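Local coordinates for protein eukaryotic translation initiation factor 2A (Schizosaccharomyces pombe, PDB 3WJ9) that helps start translation, probably directing methionyl-tRNAi to 40S ribosomal subunits on a small number of mRNAs, and includes this beta-propeller part, at residues G46-Y51 with V57-T62; K13-V18 with E35-A40. One frame throughout, in Å; residues are numbered along the deposited sequence.

Contact 1: G46-Y51 with V57-T62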
ATOM      1  N   GLY A  46      10.495   5.549   6.442  1.00 47.23           N
ATOM      2  CA  GLY A  46      11.221   6.523   5.648  1.00 32.97           C
ATOM      3  C   GLY A  46      12.667   6.750   6.045  1.00 42.21           C
ATOM      4  O   GLY A  46      13.256   7.775   5.700  1.00 51.93           O
ATOM      5  N   LYS A  47      13.249   5.801   6.769  1.00 36.16           N
ATOM      6  CA  LYS A  47      14.651   5.908   7.152  1.00 45.59           C
ATOM      7  C   LYS A  47      15.565   5.431   6.028  1.00 39.90           C
ATOM      8  O   LYS A  47      16.757   5.741   6.015  1.00 39.52           O
ATOM      9  CB  LYS A  47      14.927   5.111   8.429  1.00 51.78           C
ATOM     10  CG  LYS A  47      14.295   5.699   9.677  1.00 59.16           C
ATOM     11  CD  LYS A  47      14.760   4.967  10.927  1.00 60.56           C
ATOM     12  CE  LYS A  47      14.120   5.543  12.179  1.00 64.29           C
ATOM     13  NZ  LYS A  47      14.574   4.829  13.404  1.00 47.77           N
ATOM     14  N   LEU A  48      15.003   4.680   5.085  1.00 43.09           N
ATOM     15  CA  LEU A  48      15.791   4.129   3.987  1.00 30.99           C
ATOM     16  C   LEU A  48      15.165   4.385   2.617  1.00 33.32           C
ATOM     17  O   LEU A  48      13.962   4.613   2.500  1.00 35.29           O
ATOM     18  CB  LEU A  48      15.996   2.624   4.186  1.00 51.89           C
ATOM     19  CG  LEU A  48      16.844   2.186   5.384  1.00 54.37           C
ATOM     20  CD1 LEU A  48      16.974   0.670   5.438  1.00 44.45           C
ATOM     21  CD2 LEU A  48      18.213   2.840   5.329  1.00 45.66           C
ATOM     22  N   PHE A  49      16.003   4.342   1.586  1.00 30.54           N
ATOM     23  CA  PHE A  49      15.558   4.516   0.207  1.00 39.66           C
ATOM     24  C   PHE A  49      16.214   3.483  -0.703  1.00 35.73           C
ATOM     25  O   PHE A  49      17.434   3.321  -0.692  1.00 46.68           O
ATOM     26  CB  PHE A  49      15.870   5.933  -0.287  1.00 46.78           C
ATOM     27  CG  PHE A  49      15.604   6.140  -1.753  1.00 34.58           C
ATOM     28  CD1 PHE A  49      14.318   6.371  -2.211  1.00 40.64           C
ATOM     29  CD2 PHE A  49      16.642   6.114  -2.670  1.00 41.45           C
ATOM     30  CE1 PHE A  49      14.070   6.561  -3.557  1.00 40.24           C
ATOM     31  CE2 PHE A  49      16.402   6.305  -4.017  1.00 38.91           C
ATOM     32  CZ  PHE A  49      15.113   6.530  -4.461  1.00 35.51           C
ATOM     33  N   ALA A  50      15.401   2.784  -1.489  1.00 33.85           N
ATOM     34  CA  ALA A  50      15.910   1.766  -2.400  1.00 28.23           C
ATOM     35  C   ALA A  50      15.454   2.034  -3.826  1.00 30.51           C
ATOM     36  O   ALA A  50      14.298   2.376  -4.058  1.00 34.09           O
ATOM     37  CB  ALA A  50      15.459   0.383  -1.958  1.00 42.15           C
ATOM     38  N   TYR A  51      16.363   1.876  -4.781  1.00 35.98           N
ATOM     39  CA  TYR A  51      15.992   1.977  -6.184  1.00 40.91           C
ATOM     40  C   TYR A  51      16.621   0.848  -6.985  1.00 48.21           C
ATOM     41  O   TYR A  51      17.730   0.402  -6.689  1.00 42.94           O
ATOM     42  CB  TYR A  51      16.391   3.336  -6.760  1.00 43.96           C
ATOM     43  CG  TYR A  51      17.876   3.602  -6.778  1.00 40.81           C
ATOM     44  CD1 TYR A  51      18.500   4.221  -5.704  1.00 48.97           C
ATOM     45  CD2 TYR A  51      18.653   3.249  -7.873  1.00 45.24           C
ATOM     46  CE1 TYR A  51      19.855   4.470  -5.714  1.00 55.00           C
ATOM     47  CE2 TYR A  51      20.008   3.494  -7.890  1.00 40.41           C
ATOM     48  CZ  TYR A  51      20.605   4.105  -6.809  1.00 55.24           C
ATOM     49  OH  TYR A  51      21.958   4.353  -6.815  1.00 56.25           O
ATOM     50  N   VAL A  57      20.924  -3.173  -6.887  1.00 49.68           N
ATOM     51  CA  VAL A  57      19.940  -2.464  -6.072  1.00 45.20           C
ATOM     52  C   VAL A  57      20.658  -1.718  -4.948  1.00 59.38           C
ATOM     53  O   VAL A  57      21.428  -2.313  -4.196  1.00 50.18           O
ATOM     54  CB  VAL A  57      18.885  -3.414  -5.464  1.00 45.02           C
ATOM     55  CG1 VAL A  57      18.008  -2.669  -4.467  1.00 42.51           C
ATOM     56  CG2 VAL A  57      18.033  -4.039  -6.555  1.00 55.57           C
ATOM     57  N   VAL A  58      20.405  -0.418  -4.834  1.00 46.36           N
ATOM     58  CA  VAL A  58      21.128   0.411  -3.873  1.00 42.81           C
ATOM     59  C   VAL A  58      20.229   0.955  -2.766  1.00 49.79           C
ATOM     60  O   VAL A  58      19.149   1.483  -3.027  1.00 52.33           O
ATOM     61  CB  VAL A  58      21.833   1.587  -4.580  1.00 55.71           C
ATOM     62  CG1 VAL A  58      22.179   2.690  -3.595  1.00 58.24           C
ATOM     63  CG2 VAL A  58      23.083   1.096  -5.276  1.00 48.85           C
ATOM     64  N   ILE A  59      20.690   0.811  -1.526  1.00 49.58           N
ATOM     65  CA  ILE A  59      19.976   1.328  -0.367  1.00 37.23           C
ATOM     66  C   ILE A  59      20.713   2.529   0.226  1.00 41.07           C
ATOM     67  O   ILE A  59      21.877   2.424   0.619  1.00 49.62           O
ATOM     68  CB  ILE A  59      19.810   0.246   0.714  1.00 49.71           C
ATOM     69  CG1 ILE A  59      19.165  -1.003   0.110  1.00 41.65           C
ATOM     70  CG2 ILE A  59      18.990   0.779   1.876  1.00 55.28           C
ATOM     71  CD1 ILE A  59      18.907  -2.107   1.114  1.00 39.31           C
ATOM     72  N   ASN A  60      20.030   3.669   0.290  1.00 43.73           N
ATOM     73  CA  ASN A  60      20.636   4.902   0.780  1.00 54.18           C
ATOM     74  C   ASN A  60      20.073   5.352   2.126  1.00 44.74           C
ATOM     75  O   ASN A  60      19.051   4.844   2.586  1.00 48.14           O
ATOM     76  CB  ASN A  60      20.451   6.023  -0.245  1.00 51.04           C
ATOM     77  CG  ASN A  60      21.071   5.696  -1.589  1.00 49.44           C
ATOM     78  OD1 ASN A  60      20.427   5.102  -2.454  1.00 56.54           O
ATOM     79  ND2 ASN A  60      22.325   6.088  -1.773  1.00 52.16           N
ATOM     80  N   ASP A  61      20.755   6.308   2.751  1.00 44.06           N
ATOM     81  CA  ASP A  61      20.270   6.952   3.969  1.00 52.10           C
ATOM     82  C   ASP A  61      19.556   8.247   3.604  1.00 51.80           C
ATOM     83  O   ASP A  61      20.157   9.154   3.036  1.00 57.54           O
ATOM     84  CB  ASP A  61      21.426   7.229   4.935  1.00 42.11           C
ATOM     85  CG  ASP A  61      20.990   8.006   6.164  1.00 46.80           C
ATOM     86  OD1 ASP A  61      19.832   7.840   6.602  1.00 63.81           O
ATOM     87  OD2 ASP A  61      21.810   8.789   6.689  1.00 65.29           O
ATOM     88  N   THR A  62      18.273   8.335   3.938  1.00 49.24           N
ATOM     89  CA  THR A  62      17.442   9.460   3.515  1.00 48.41           C
ATOM     90  C   THR A  62      17.850  10.800   4.128  1.00 54.59           C
ATOM     91  O   THR A  62      17.328  11.846   3.742  1.00 68.76           O
ATOM     92  CB  THR A  62      15.963   9.208   3.850  1.00 39.44           C
ATOM     93  OG1 THR A  62      15.789   9.180   5.273  1.00 49.10           O
ATOM     94  CG2 THR A  62      15.505   7.889   3.257  1.00 35.35           C
TER
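Y51 meets V58 and N60 because its CG sits between the backbone N and the carbonyl carbon (chi1 64°), a torsion that swings the ring across to the neighbouring strand. The ring and the valine then run side by side in the same direction, with Y51 CZ 3.6 Å from V58 CB. The N60 side chain, its CG lying anti to its own carbonyl carbon, comes in obliquely. Its amide is almost coplanar with the ring (9°), and N60 OD1 stands at the ring edge, 3.4 Å from Y51 CE1. The same oxygen also borders the edge of the F49 ring, at 3.9 Å from CD2, while ND2 makes a weak hydrogen bond to the backbone O of G65. With an alanine here instead of Y51, V58 would probably lose its aromatic cover and the N60 amide the ring edge beside it.

Beneath these groups lies an antiparallel hairpin pair. N60 N donates to F49 O at 2.8 Å, and F49 N returns the bond to N60 O; the bonds between Y51 and V58 are weak. On the face opposite Y51, L48 CD1 touches I59 CG2 at 4.1 Å. Where the strands end, T62 OG1 donates to G46 O at 2.9 Å, in the carbonyl plane, so a side-chain bond takes over from the backbone ladder. D61 turns its carboxylate to S64. The chemistry implies a division of labour: backbone bonds set the register of this propeller-blade hairpin, while the N60 amide oxygen faces the slightly positive edges of two rings, consistent with a weak electrostatic fit.

Contact 2: K13-V18 with E35-A40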
ATOM      1  N   LYS A  13      14.593  10.162 -17.143  1.00 59.71           N
ATOM      2  CA  LYS A  13      15.833  10.891 -17.331  1.00 58.98           C
ATOM      3  C   LYS A  13      16.720  10.869 -16.092  1.00 74.09           C
ATOM      4  O   LYS A  13      17.945  10.814 -16.200  1.00 81.07           O
ATOM      5  CB  LYS A  13      15.501  12.324 -17.740  1.00 53.78           C
ATOM      6  CG  LYS A  13      16.283  13.415 -17.049  1.00 67.29           C
ATOM      7  CD  LYS A  13      16.196  14.654 -17.903  1.00 65.67           C
ATOM      8  CE  LYS A  13      16.837  15.860 -17.275  1.00 58.84           C
ATOM      9  NZ  LYS A  13      16.297  17.046 -17.983  1.00 71.43           N
ATOM     10  N   SER A  14      16.103  10.895 -14.916  1.00 66.77           N
ATOM     11  CA  SER A  14      16.867  10.978 -13.679  1.00 55.21           C
ATOM     12  C   SER A  14      16.143  10.350 -12.496  1.00 47.95           C
ATOM     13  O   SER A  14      15.012   9.876 -12.619  1.00 55.16           O
ATOM     14  CB  SER A  14      17.193  12.440 -13.364  1.00 37.79           C
ATOM     15  OG  SER A  14      17.925  12.555 -12.158  1.00 38.60           O
ATOM     16  N   ILE A  15      16.815  10.348 -11.350  1.00 41.62           N
ATOM     17  CA  ILE A  15      16.230   9.861 -10.111  1.00 52.72           C
ATOM     18  C   ILE A  15      16.931  10.508  -8.921  1.00 48.80           C
ATOM     19  O   ILE A  15      18.159  10.582  -8.874  1.00 58.90           O
ATOM     20  CB  ILE A  15      16.314   8.323 -10.002  1.00 53.66           C
ATOM     21  CG1 ILE A  15      15.790   7.861  -8.642  1.00 39.33           C
ATOM     22  CG2 ILE A  15      17.740   7.835 -10.238  1.00 55.95           C
ATOM     23  CD1 ILE A  15      15.849   6.375  -8.444  1.00 44.92           C
ATOM     24  N   GLY A  16      16.148  10.994  -7.966  1.00 45.36           N
ATOM     25  CA  GLY A  16      16.723  11.657  -6.816  1.00 46.81           C
ATOM     26  C   GLY A  16      15.776  11.881  -5.657  1.00 41.67           C
ATOM     27  O   GLY A  16      14.569  11.669  -5.761  1.00 42.74           O
ATOM     28  N   LEU A  17      16.349  12.305  -4.538  1.00 43.16           N
ATOM     29  CA  LEU A  17      15.572  12.695  -3.374  1.00 45.36           C
ATOM     30  C   LEU A  17      15.594  14.217  -3.294  1.00 50.59           C
ATOM     31  O   LEU A  17      16.576  14.845  -3.679  1.00 48.82           O
ATOM     32  CB  LEU A  17      16.138  12.047  -2.106  1.00 57.07           C
ATOM     33  CG  LEU A  17      16.506  10.564  -2.265  1.00 45.68           C
ATOM     34  CD1 LEU A  17      17.021   9.962  -0.963  1.00 50.40           C
ATOM     35  CD2 LEU A  17      15.326   9.765  -2.797  1.00 46.10           C
ATOM     36  N   VAL A  18      14.502  14.813  -2.828  1.00 43.94           N
ATOM     37  CA  VAL A  18      14.381  16.267  -2.822  1.00 32.16           C
ATOM     38  C   VAL A  18      13.897  16.787  -1.475  1.00 35.56           C
ATOM     39  O   VAL A  18      12.781  16.483  -1.053  1.00 42.79           O
ATOM     40  CB  VAL A  18      13.411  16.756  -3.925  1.00 37.58           C
ATOM     41  CG1 VAL A  18      13.247  18.261  -3.864  1.00 39.40           C
ATOM     42  CG2 VAL A  18      13.896  16.334  -5.301  1.00 37.29           C
ATOM     43  N   GLU A  35      23.611   2.350 -14.290  1.00 64.45           N
ATOM     44  CA  GLU A  35      22.391   1.947 -14.976  1.00 66.80           C
ATOM     45  C   GLU A  35      21.240   2.893 -14.656  1.00 60.34           C
ATOM     46  O   GLU A  35      21.165   3.433 -13.554  1.00 61.26           O
ATOM     47  CB  GLU A  35      22.004   0.520 -14.587  1.00 68.71           C
ATOM     48  CG  GLU A  35      23.106  -0.508 -14.720  1.00 74.53           C
ATOM     49  CD  GLU A  35      23.224  -1.069 -16.123  1.00 86.57           C
ATOM     50  OE1 GLU A  35      23.688  -2.220 -16.265  1.00 81.55           O
ATOM     51  OE2 GLU A  35      22.851  -0.365 -17.083  1.00100.24           O
ATOM     52  N   PRO A  36      20.336   3.097 -15.626  1.00 58.55           N
ATOM     53  CA  PRO A  36      19.118   3.866 -15.359  1.00 60.30           C
ATOM     54  C   PRO A  36      18.223   3.136 -14.364  1.00 62.71           C
ATOM     55  O   PRO A  36      18.120   1.912 -14.427  1.00 63.26           O
ATOM     56  CB  PRO A  36      18.455   3.963 -16.737  1.00 50.90           C
ATOM     57  CG  PRO A  36      18.975   2.780 -17.486  1.00 50.21           C
ATOM     58  CD  PRO A  36      20.388   2.605 -17.013  1.00 54.80           C
ATOM     59  N   ALA A  37      17.598   3.871 -13.452  1.00 54.11           N
ATOM     60  CA  ALA A  37      16.717   3.258 -12.466  1.00 43.57           C
ATOM     61  C   ALA A  37      15.405   2.831 -13.115  1.00 53.49           C
ATOM     62  O   ALA A  37      14.935   3.464 -14.061  1.00 56.54           O
ATOM     63  CB  ALA A  37      16.456   4.212 -11.316  1.00 46.44           C
ATOM     64  N   ARG A  38      14.820   1.753 -12.604  1.00 49.83           N
ATOM     65  CA  ARG A  38      13.584   1.210 -13.158  1.00 40.19           C
ATOM     66  C   ARG A  38      12.490   1.127 -12.100  1.00 43.25           C
ATOM     67  O   ARG A  38      11.324   0.888 -12.414  1.00 54.61           O
ATOM     68  CB  ARG A  38      13.827  -0.174 -13.758  1.00 60.24           C
ATOM     69  CG  ARG A  38      14.343  -1.192 -12.758  1.00 62.05           C
ATOM     70  CD  ARG A  38      14.372  -2.583 -13.358  1.00 67.59           C
ATOM     71  NE  ARG A  38      15.339  -2.700 -14.445  1.00 79.27           N
ATOM     72  CZ  ARG A  38      15.419  -3.746 -15.262  1.00 71.20           C
ATOM     73  NH1 ARG A  38      14.584  -4.767 -15.121  1.00 55.76           N
ATOM     74  NH2 ARG A  38      16.328  -3.767 -16.226  1.00 70.10           N
ATOM     75  N   ASN A  39      12.877   1.323 -10.845  1.00 45.15           N
ATOM     76  CA  ASN A  39      11.947   1.245  -9.727  1.00 45.38           C
ATOM     77  C   ASN A  39      12.538   1.924  -8.497  1.00 38.79           C
ATOM     78  O   ASN A  39      13.749   2.135  -8.427  1.00 37.84           O
ATOM     79  CB  ASN A  39      11.607  -0.214  -9.423  1.00 40.17           C
ATOM     80  CG  ASN A  39      10.373  -0.356  -8.556  1.00 39.09           C
ATOM     81  OD1 ASN A  39       9.559   0.562  -8.464  1.00 52.30           O
ATOM     82  ND2 ASN A  39      10.225  -1.511  -7.919  1.00 41.26           N
ATOM     83  N   ALA A  40      11.686   2.272  -7.535  1.00 51.11           N
ATOM     84  CA  ALA A  40      12.136   2.924  -6.307  1.00 26.91           C
ATOM     85  C   ALA A  40      11.073   2.860  -5.208  1.00 36.54           C
ATOM     86  O   ALA A  40       9.883   2.742  -5.498  1.00 52.63           O
ATOM     87  CB  ALA A  40      12.517   4.370  -6.584  1.00 42.17           C
TER
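I15 reaches A37 and A40 with the far end of an extended side chain, and the two alanine methyls are turned to receive it. All three side chains set out toward the opposite segment, and the isoleucine covers the distance with its long branch. With CG1 anti to the backbone N (chi1 176°) and the chain continuing straight, CD1 becomes the leading atom. It lies 3.6 Å from A37 CB and 4.3 Å from A40 CB, serving both methyls at once. The branch methyl, CG2, adds a second touch on A37 alone, at 4.0 Å from its CB, so A37 is met by both arms of the isoleucine and A40 by the tip.

A regular strand would send residues three apart to opposite faces. Here R38 and N39 both face A52 in a classic beta bulge; the extra residue shifts the alternation, and A37 and A40 both turn their methyls toward I15 while R38 and N39 start their side chains away from it. No hydrogen bond joins the two segments, and the nearest CA atoms, those of I15 and A37, stay 7.0 Å apart: this is apolar packing between sheets rather than strand pairing. A32 lies against I15 as well, and Q403 and F405 lie against A40. Strand 15-19 belongs with 6-11 and 401-406 to one antiparallel sheet, in which N-terminal and C-terminal strands come together, whereas 37-42 begins the next. Side-chain packing of this sort is the usual seam between adjacent blades of a beta-propeller, here between the blade that joins the chain's ends and the one after it.

In the fold
From the N terminus, strand 15-19 is laid down first, and contact 2 closes the long excursion of 16 residues between its segments when 35-40 returns beside it. The chain then runs through strand 37-42 into 48-53, and contact 1 closes the short hairpin turn between 46-51 and 57-62. The two loops stand in series, neither nested nor crossed. Contact 1 is internal to one four-stranded blade; contact 2 ties that blade to the sheet joining the chain's ends. They meet physically, Y51 CB lying 3.5 Å from I15 CD1, so the hairpin's aromatic face also lines the seam between blades.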